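Side-chain contact in uncharacterized protein (Methanothermobacter thermautotrophicus, PDB 1IHN), which is of unknown function but adopts a compact alpha/beta fold that was new when its structure was determined: residues 5-9 against 10-14. Numbering follows the deposited sequence.
Sequences SDCRF and GSVTY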
loop_
_atom_site.group_PDB
_atom_site.type_symbol
_atom_site.label_atom_id
_atom_site.label_comp_id
_atom_site.label_asym_id
_atom_site.label_seq_id
_atom_site.Cartn_x
_atom_site.Cartn_y
_atom_site.Cartn_z
ATOM N N SER A 5 -5.624 0.547 12.149
ATOM C CA SER A 5 -6.747 0.499 13.080
ATOM C C SER A 5 -7.965 1.247 12.561
ATOM O O SER A 5 -8.924 1.474 13.295
ATOM C CB SER A 5 -6.328 1.070 14.438
ATOM O OG SER A 5 -5.816 2.384 14.303
ATOM N N ASP A 6 -7.928 1.630 11.292
ATOM C CA ASP A 6 -9.049 2.339 10.701
ATOM C C ASP A 6 -8.901 2.534 9.200
ATOM O O ASP A 6 -7.823 2.860 8.697
ATOM C CB ASP A 6 -9.236 3.699 11.374
ATOM C CG ASP A 6 -10.459 4.432 10.861
ATOM O OD1 ASP A 6 -10.295 5.438 10.136
ATOM O OD2 ASP A 6 -11.586 3.989 11.174
ATOM N N CYS A 7 -10.004 2.316 8.494
ATOM C CA CYS A 7 -10.049 2.470 7.051
ATOM C C CYS A 7 -11.377 3.115 6.697
ATOM O O CYS A 7 -12.418 2.757 7.247
ATOM C CB CYS A 7 -9.934 1.109 6.357
ATOM S SG CYS A 7 -9.905 1.185 4.532
ATOM N N ARG A 8 -11.325 4.077 5.787
ATOM C CA ARG A 8 -12.507 4.795 5.321
ATOM C C ARG A 8 -12.052 5.596 4.112
ATOM O O ARG A 8 -10.851 5.788 3.919
ATOM C CB ARG A 8 -13.032 5.731 6.409
ATOM C CG ARG A 8 -12.010 6.735 6.906
ATOM C CD ARG A 8 -12.547 7.514 8.093
ATOM N NE ARG A 8 -12.949 6.631 9.184
ATOM C CZ ARG A 8 -13.368 7.056 10.372
ATOM N NH1 ARG A 8 -13.441 8.355 10.627
ATOM N NH2 ARG A 8 -13.715 6.183 11.309
ATOM N N PHE A 9 -12.990 6.060 3.292
ATOM C CA PHE A 9 -12.595 6.823 2.117
ATOM C C PHE A 9 -11.703 7.980 2.530
ATOM O O PHE A 9 -11.988 8.674 3.502
ATOM C CB PHE A 9 -13.803 7.384 1.367
ATOM C CG PHE A 9 -13.440 8.044 0.065
ATOM C CD1 PHE A 9 -13.256 7.284 -1.089
ATOM C CD2 PHE A 9 -13.233 9.418 0.000
ATOM C CE1 PHE A 9 -12.871 7.885 -2.291
ATOM C CE2 PHE A 9 -12.847 10.028 -1.192
ATOM C CZ PHE A 9 -12.665 9.261 -2.341
ATOM N N GLY A 10 -10.617 8.171 1.788
ATOM C CA GLY A 10 -9.702 9.263 2.068
ATOM C C GLY A 10 -8.875 9.167 3.333
ATOM O O GLY A 10 -8.127 10.099 3.638
ATOM N N SER A 11 -8.972 8.064 4.068
ATOM C CA SER A 11 -8.189 7.952 5.295
ATOM C C SER A 11 -7.986 6.555 5.889
ATOM O O SER A 11 -8.896 5.722 5.907
ATOM C CB SER A 11 -8.798 8.857 6.367
ATOM O OG SER A 11 -8.027 8.832 7.553
ATOM N N VAL A 12 -6.770 6.318 6.372
ATOM C CA VAL A 12 -6.409 5.064 7.024
ATOM C C VAL A 12 -5.586 5.431 8.250
ATOM O O VAL A 12 -4.946 6.486 8.280
ATOM C CB VAL A 12 -5.566 4.128 6.113
ATOM C CG1 VAL A 12 -6.429 3.572 5.000
ATOM C CG2 VAL A 12 -4.371 4.881 5.541
ATOM N N THR A 13 -5.621 4.576 9.265
ATOM C CA THR A 13 -4.865 4.818 10.483
ATOM C C THR A 13 -3.882 3.673 10.697
ATOM O O THR A 13 -4.267 2.509 10.745
ATOM C CB THR A 13 -5.793 4.935 11.707
ATOM O OG1 THR A 13 -6.660 6.063 11.545
ATOM C CG2 THR A 13 -4.980 5.105 12.983
ATOM N N TYR A 14 -2.606 4.017 10.816
ATOM C CA TYR A 14 -1.568 3.023 11.011
ATOM C C TYR A 14 -0.710 3.425 12.199
ATOM O O TYR A 14 -0.185 4.536 12.248
ATOM C CB TYR A 14 -0.699 2.926 9.755
ATOM C CG TYR A 14 0.416 1.915 9.872
ATOM C CD1 TYR A 14 0.148 0.544 9.860
ATOM C CD2 TYR A 14 1.740 2.326 10.003
ATOM C CE1 TYR A 14 1.168 -0.392 9.973
ATOM C CE2 TYR A 14 2.775 1.394 10.114
ATOM C CZ TYR A 14 2.484 0.040 10.099
ATOM O OH TYR A 14 3.502 -0.886 10.197
HETATM O O HOH W 1 -8.253 6.668 9.597
#
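D6 faces T13 and R8 faces S11 across a two-residue beta hairpin, in which strand 4-8 turns back antiparallel into strand 11-14 through a type II turn spanning R8 to S11. Backbone hydrogen bonds zip the strands together. Next to the turn, R8 N donates to S11 O (2.9 Å) and S11 N donates back to R8 O. Farther along, T13 N reaches D6 O at 2.8 Å, and S5 N donates to T13 O. G10 takes the third position of the turn with a positive phi of 70°.

Polar side chains occupy the face formed by D6, R8, S11 and T13. The D6 side chain lies aslant the T13 side chain, with D6 CB 3.5 Å from T13 OG1. R8 NH2 forms a salt bridge with D6 OD2 at 3.1 Å, in which the hydrogen bond is weak and bent; the bend at chi3 (57°) turns the guanidinium back along its own strand to the D6 carboxylate. S11 OG also has a weak hydrogen bond to E18.

The reverse face is apolar: C7 SG meets V12 CG1 at 4.2 Å, while the C7–C89 disulfide ties the hairpin to helix 88-100, whose T88 touches both side chains. On the polar face, one water links two side chains of strand 11-14, hydrogen-bonding to S11 OG (3.0 Å) and T13 OG1 (2.6 Å); it also lies implausibly close to D6 OD1 (2.4 Å), so that third link is doubtful.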